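Local coordinates for protein ribulose bisphosphate carboxylase (PDB 6HUN) that probably catalyses the addition of carbon dioxide and water to ribulose 1,5-bisphosphate, giving two molecules of 3-phosphoglycerate in an archaeal AMP degradation pathway, at residues S79-E82 with K83-K87; K431-S434 with L435-A439. One frame throughout, in Å; residues are numbered along the deposited sequence.

Contact 1: residues S79-E82 with K83-K87; sequences SWFE and KLKAK
The indole of W80 meets L84 CD2 at its edge, near the ring plane, while K83 CG approaches it obliquely, 3.7 Å from W80 CE3. Another ring meets this indole across the dimer interface: F213 of the second subunit, the two planes inclined by about 25°. The phenyl of F81 is approached obliquely by K85 CE, which lies 4.0 Å from F81 CE2, and W71 packs against it edge-to-face. W80 stands just before, and F81 within, a short, weakly bonded helical turn around 81-84 in the N-terminal domain. The evidence for the turn is a bond from L84 N to W80 O of 2.9 Å, in the i to i+4 sense, with a weaker bond from the same N-H to F81 O at 3.3 Å. Beside the W80 carbonyl the L84 side chain runs obliquely across that of W80, with L84 CD1 3.9 Å from W80 CB. W80 and K83 run alongside each other because K83 CG stands anti to its own backbone N (chi1 169°), which brings K83 CG to the CE3-CZ3 side of the indole. E82 and K85 also point the same way and form a salt bridge. The carboxylates of E82 and E28 lie close together, and K85 NZ, bridged to both and more strongly to E28, probably offsets their like charges. K85 also makes a cation-pi contact with F29. The 3.2 Å contact of K85 NZ with E82 OE1 comes from above the carboxylate, 42° out of that group's plane.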
ATOM      1  N   SER A  79       5.301   9.092 -31.087  1.00 75.95           N
ATOM      2  CA  SER A  79       5.010  10.505 -31.305  1.00 78.12           C
ATOM      3  C   SER A  79       4.871  11.299 -30.012  1.00 74.62           C
ATOM      4  O   SER A  79       4.817  12.528 -30.075  1.00 76.34           O
ATOM      5  CB  SER A  79       3.738  10.692 -32.139  1.00 82.49           C
ATOM      6  OG  SER A  79       2.703   9.782 -31.808  1.00 78.35           O
ATOM      7  N   TRP A  80       4.823  10.646 -28.850  1.00 70.04           N
ATOM      8  CA  TRP A  80       4.611  11.348 -27.592  1.00 66.78           C
ATOM      9  C   TRP A  80       5.786  11.230 -26.624  1.00 66.14           C
ATOM     10  O   TRP A  80       5.674  11.681 -25.470  1.00 68.06           O
ATOM     11  CB  TRP A  80       3.327  10.852 -26.927  1.00 63.80           C
ATOM     12  CG  TRP A  80       2.101  11.423 -27.524  1.00 66.04           C
ATOM     13  CD1 TRP A  80       1.564  11.110 -28.737  1.00 69.47           C
ATOM     14  CD2 TRP A  80       1.244  12.425 -26.952  1.00 65.44           C
ATOM     15  NE1 TRP A  80       0.428  11.850 -28.962  1.00 72.24           N
ATOM     16  CE2 TRP A  80       0.207  12.664 -27.882  1.00 72.68           C
ATOM     17  CE3 TRP A  80       1.257  13.149 -25.754  1.00 66.06           C
ATOM     18  CZ2 TRP A  80      -0.815  13.583 -27.645  1.00 72.46           C
ATOM     19  CZ3 TRP A  80       0.233  14.074 -25.524  1.00 66.89           C
ATOM     20  CH2 TRP A  80      -0.777  14.282 -26.472  1.00 66.44           C
ATOM     21  N   PHE A  81       6.923  10.684 -27.066  1.00 66.42           N
ATOM     22  CA  PHE A  81       8.044  10.458 -26.155  1.00 66.68           C
ATOM     23  C   PHE A  81       8.617  11.772 -25.616  1.00 68.04           C
ATOM     24  O   PHE A  81       8.697  11.974 -24.396  1.00 59.78           O
ATOM     25  CB  PHE A  81       9.129   9.635 -26.860  1.00 66.48           C
ATOM     26  CG  PHE A  81      10.353   9.395 -26.016  1.00 64.70           C
ATOM     27  CD1 PHE A  81      10.427   8.291 -25.186  1.00 59.32           C
ATOM     28  CD2 PHE A  81      11.425  10.273 -26.051  1.00 66.53           C
ATOM     29  CE1 PHE A  81      11.564   8.052 -24.410  1.00 59.57           C
ATOM     30  CE2 PHE A  81      12.541  10.067 -25.269  1.00 66.72           C
ATOM     31  CZ  PHE A  81      12.621   8.947 -24.448  1.00 64.87           C
ATOM     32  N   GLU A  82       9.079  12.664 -26.510  1.00 67.16           N
ATOM     33  CA  GLU A  82       9.682  13.911 -26.031  1.00 67.71           C
ATOM     34  C   GLU A  82       8.668  14.783 -25.301  1.00 66.07           C
ATOM     35  O   GLU A  82       9.037  15.513 -24.370  1.00 65.65           O
ATOM     36  CB  GLU A  82      10.329  14.701 -27.180  1.00 74.35           C
ATOM     37  CG  GLU A  82      11.639  14.105 -27.704  1.00 75.25           C
ATOM     38  CD  GLU A  82      12.824  14.380 -26.772  1.00 79.10           C
ATOM     39  OE1 GLU A  82      13.775  13.569 -26.775  1.00 82.34           O
ATOM     40  OE2 GLU A  82      12.803  15.382 -26.026  1.00 80.99           O
ATOM     41  N   LYS A  83       7.389  14.679 -25.676  1.00 66.34           N
ATOM     42  CA  LYS A  83       6.317  15.426 -25.027  1.00 64.96           C
ATOM     43  C   LYS A  83       6.080  14.951 -23.587  1.00 62.43           C
ATOM     44  O   LYS A  83       5.894  15.766 -22.673  1.00 59.26           O
ATOM     45  CB  LYS A  83       5.036  15.287 -25.857  1.00 67.42           C
ATOM     46  CG  LYS A  83       3.754  15.791 -25.165  1.00 68.69           C
ATOM     47  CD  LYS A  83       3.884  17.279 -24.748  1.00 71.82           C
ATOM     48  CE  LYS A  83       3.220  17.513 -23.359  1.00 62.37           C
ATOM     49  NZ  LYS A  83       3.978  18.531 -22.553  1.00 61.87           N
ATOM     50  N   LEU A  84       6.072  13.641 -23.368  1.00 58.85           N
ATOM     51  CA  LEU A  84       5.762  13.074 -22.066  1.00 56.79           C
ATOM     52  C   LEU A  84       6.954  13.015 -21.126  1.00 56.42           C
ATOM     53  O   LEU A  84       6.800  12.530 -20.004  1.00 55.49           O
ATOM     54  CB  LEU A  84       5.201  11.670 -22.253  1.00 51.86           C
ATOM     55  CG  LEU A  84       3.841  11.596 -22.920  1.00 54.48           C
ATOM     56  CD1 LEU A  84       3.410  10.147 -23.143  1.00 52.13           C
ATOM     57  CD2 LEU A  84       2.821  12.351 -22.051  1.00 53.26           C
ATOM     58  N   LYS A  85       8.128  13.479 -21.523  1.00 53.34           N
ATOM     59  CA  LYS A  85       9.328  13.163 -20.764  1.00 52.94           C
ATOM     60  C   LYS A  85       9.506  14.070 -19.544  1.00 52.88           C
ATOM     61  O   LYS A  85       9.289  15.283 -19.620  1.00 51.46           O
ATOM     62  CB  LYS A  85      10.541  13.264 -21.667  1.00 57.06           C
ATOM     63  CG  LYS A  85      11.822  13.409 -20.906  1.00 58.98           C
ATOM     64  CD  LYS A  85      12.855  14.071 -21.757  1.00 68.22           C
ATOM     65  CE  LYS A  85      12.881  13.398 -23.090  1.00 66.70           C
ATOM     66  NZ  LYS A  85      14.267  13.351 -23.570  1.00 78.65           N
ATOM     67  N   ALA A  86       9.927  13.483 -18.410  1.00 47.83           N
ATOM     68  CA  ALA A  86      10.106  14.256 -17.178  1.00 45.99           C
ATOM     69  C   ALA A  86      11.521  14.832 -17.112  1.00 49.29           C
ATOM     70  O   ALA A  86      12.454  14.288 -17.703  1.00 54.96           O
ATOM     71  CB  ALA A  86       9.827  13.399 -15.933  1.00 41.46           C
ATOM     72  N   LYS A  87      11.684  15.953 -16.399  1.00 48.62           N
ATOM     73  CA  LYS A  87      12.973  16.626 -16.343  1.00 48.12           C
ATOM     74  C   LYS A  87      13.373  16.961 -14.920  1.00 45.77           C
ATOM     75  O   LYS A  87      12.666  17.709 -14.241  1.00 44.85           O
ATOM     76  CB  LYS A  87      12.948  17.921 -17.188  1.00 52.03           C
ATOM     77  CG  LYS A  87      12.815  17.653 -18.661  1.00 59.66           C
ATOM     78  CD  LYS A  87      14.060  16.951 -19.207  1.00 65.72           C
ATOM     79  CE  LYS A  87      14.612  17.723 -20.377  1.00 71.45           C
ATOM     80  NZ  LYS A  87      14.906  19.091 -19.893  1.00 76.34           N
TER

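Contact 2: residues K431-S434 with L435-A439; sequences KGIS and LDEYA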
ATOM      1  N   LYS A 431     -13.934  28.763  26.386  1.00 53.21           N
ATOM      2  CA  LYS A 431     -14.282  29.927  27.201  1.00 55.29           C
ATOM      3  C   LYS A 431     -13.063  30.701  27.713  1.00 55.75           C
ATOM      4  O   LYS A 431     -13.237  31.744  28.360  1.00 61.11           O
ATOM      5  CB  LYS A 431     -15.122  29.476  28.384  1.00 57.12           C
ATOM      6  CG  LYS A 431     -16.468  28.870  28.054  1.00 60.34           C
ATOM      7  CD  LYS A 431     -17.231  28.619  29.352  1.00 66.25           C
ATOM      8  CE  LYS A 431     -18.580  27.949  29.146  1.00 68.10           C
ATOM      9  NZ  LYS A 431     -19.038  27.451  30.488  1.00 74.86           N
ATOM     10  N   GLY A 432     -11.850  30.225  27.447  1.00 58.24           N
ATOM     11  CA  GLY A 432     -10.646  30.933  27.860  1.00 59.34           C
ATOM     12  C   GLY A 432     -10.428  30.920  29.348  1.00 60.54           C
ATOM     13  O   GLY A 432      -9.838  31.870  29.900  1.00 58.06           O
ATOM     14  N   ILE A 433     -10.880  29.868  30.026  1.00 60.31           N
ATOM     15  CA  ILE A 433     -10.801  29.772  31.482  1.00 60.99           C
ATOM     16  C   ILE A 433      -9.696  28.792  31.840  1.00 58.97           C
ATOM     17  O   ILE A 433      -9.570  27.725  31.225  1.00 57.38           O
ATOM     18  CB  ILE A 433     -12.138  29.309  32.090  1.00 62.05           C
ATOM     19  CG1 ILE A 433     -13.269  30.223  31.658  1.00 61.76           C
ATOM     20  CG2 ILE A 433     -12.043  29.253  33.596  1.00 62.97           C
ATOM     21  CD1 ILE A 433     -14.563  29.947  32.396  1.00 62.85           C
ATOM     22  N   SER A 434      -8.890  29.148  32.838  1.00 60.53           N
ATOM     23  CA  SER A 434      -7.872  28.235  33.332  1.00 60.64           C
ATOM     24  C   SER A 434      -8.526  26.962  33.834  1.00 61.04           C
ATOM     25  O   SER A 434      -9.633  26.979  34.377  1.00 62.27           O
ATOM     26  CB  SER A 434      -7.048  28.883  34.476  1.00 62.79           C
ATOM     27  OG  SER A 434      -6.375  30.011  33.988  1.00 62.47           O
ATOM     28  N   LEU A 435      -7.829  25.845  33.625  1.00 60.07           N
ATOM     29  CA  LEU A 435      -8.390  24.565  34.025  1.00 61.66           C
ATOM     30  C   LEU A 435      -8.554  24.479  35.532  1.00 63.16           C
ATOM     31  O   LEU A 435      -9.558  23.947  36.014  1.00 64.14           O
ATOM     32  CB  LEU A 435      -7.517  23.424  33.540  1.00 59.02           C
ATOM     33  CG  LEU A 435      -7.729  22.859  32.133  1.00 56.40           C
ATOM     34  CD1 LEU A 435      -7.008  21.555  32.137  1.00 55.93           C
ATOM     35  CD2 LEU A 435      -9.197  22.678  31.727  1.00 62.80           C
ATOM     36  N   ASP A 436      -7.551  24.948  36.288  1.00 64.56           N
ATOM     37  CA  ASP A 436      -7.657  24.972  37.748  1.00 67.40           C
ATOM     38  C   ASP A 436      -8.919  25.718  38.198  1.00 68.71           C
ATOM     39  O   ASP A 436      -9.692  25.213  39.015  1.00 70.36           O
ATOM     40  CB  ASP A 436      -6.375  25.578  38.342  1.00 68.64           C
ATOM     41  CG  ASP A 436      -5.175  24.611  38.263  1.00 68.23           C
ATOM     42  OD1 ASP A 436      -5.404  23.402  38.011  1.00 67.44           O
ATOM     43  OD2 ASP A 436      -4.008  25.033  38.461  1.00 68.83           O
ATOM     44  N   GLU A 437      -9.190  26.875  37.596  1.00 67.99           N
ATOM     45  CA  GLU A 437     -10.388  27.643  37.942  1.00 69.26           C
ATOM     46  C   GLU A 437     -11.660  26.916  37.528  1.00 68.65           C
ATOM     47  O   GLU A 437     -12.639  26.857  38.282  1.00 70.47           O
ATOM     48  CB  GLU A 437     -10.313  29.016  37.278  1.00 68.58           C
ATOM     49  CG  GLU A 437     -11.469  29.948  37.563  1.00 69.95           C
ATOM     50  CD  GLU A 437     -11.290  31.290  36.868  1.00 69.33           C
ATOM     51  OE1 GLU A 437     -12.295  31.992  36.643  1.00 72.88           O
ATOM     52  OE2 GLU A 437     -10.139  31.657  36.537  1.00 68.94           O
ATOM     53  N   TYR A 438     -11.676  26.359  36.311  1.00 66.19           N
ATOM     54  CA  TYR A 438     -12.881  25.672  35.856  1.00 65.64           C
ATOM     55  C   TYR A 438     -13.180  24.469  36.731  1.00 67.00           C
ATOM     56  O   TYR A 438     -14.344  24.183  37.041  1.00 68.12           O
ATOM     57  CB  TYR A 438     -12.728  25.230  34.387  1.00 62.78           C
ATOM     58  CG  TYR A 438     -14.042  25.171  33.648  1.00 62.18           C
ATOM     59  CD1 TYR A 438     -14.795  26.301  33.472  1.00 62.81           C
ATOM     60  CD2 TYR A 438     -14.511  23.981  33.086  1.00 65.42           C
ATOM     61  CE1 TYR A 438     -16.009  26.278  32.816  1.00 66.73           C
ATOM     62  CE2 TYR A 438     -15.731  23.941  32.389  1.00 63.55           C
ATOM     63  CZ  TYR A 438     -16.472  25.097  32.258  1.00 61.81           C
ATOM     64  OH  TYR A 438     -17.670  25.103  31.599  1.00 62.40           O
ATOM     65  N   ALA A 439     -12.137  23.771  37.160  1.00 67.15           N
ATOM     66  CA  ALA A 439     -12.277  22.523  37.899  1.00 68.37           C
ATOM     67  C   ALA A 439     -12.653  22.749  39.344  1.00 71.72           C
ATOM     68  O   ALA A 439     -12.191  22.043  40.233  1.00 73.05           O
ATOM     69  CB  ALA A 439     -10.980  21.729  37.810  1.00 69.88           C
TER
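S434 O accepts the backbone N-H of Y438 at 2.9 Å with an N-H...O angle of 162°, a nearly straight i to i+4 bond that starts helix 435-438, while positive phi at G432 (70°) and two bonds back into the last turn close helix 415-431 in a Schellman motif. S434 holds the N-cap position, but its side chain makes no capping bond. From the end of the preceding helix, K431 stretches out beyond CG and crosses the Y438 side chain at about a right angle, so that NZ arrives at the ring edge, near its plane, and donates to OH at 2.9 Å. I433, in the loop, sends CD1 obliquely to the ring, 3.8 Å from Y438 CD1, while its CG2 lies 3.9 Å from E437 CD. H442 stacks on the Y438 ring, and Q424, E427 and A428 of helix 415-431 also touch it. A phenylalanine in place of Y438 would probably leave K431 NZ without this acceptor and its chain freer to swing into solvent. Together these features describe a tight helix-loop-helix connection beyond the last strand of the TIM barrel.

Contacts 1 and 2 sit on opposite sides of the chain's centre, in the N-terminal and catalytic domains respectively. Their centres are 62 Å apart and their nearest atoms about 50 Å, so neither touches the other. They also differ in surroundings. Residues 79-87 meet the second subunit, where F81 packs on P178, which in that subunit's sequence falls between the predicted proton acceptor K177 and the predicted substrate ligand K179; this agrees with the Rubisco dimer, in which the N-terminal domain of one subunit faces the barrel of the other. Residues 431-439 touch no other chain of the assembly, and the side chain of L435 lies about 12 Å from that of V404, a predicted substrate-binding residue.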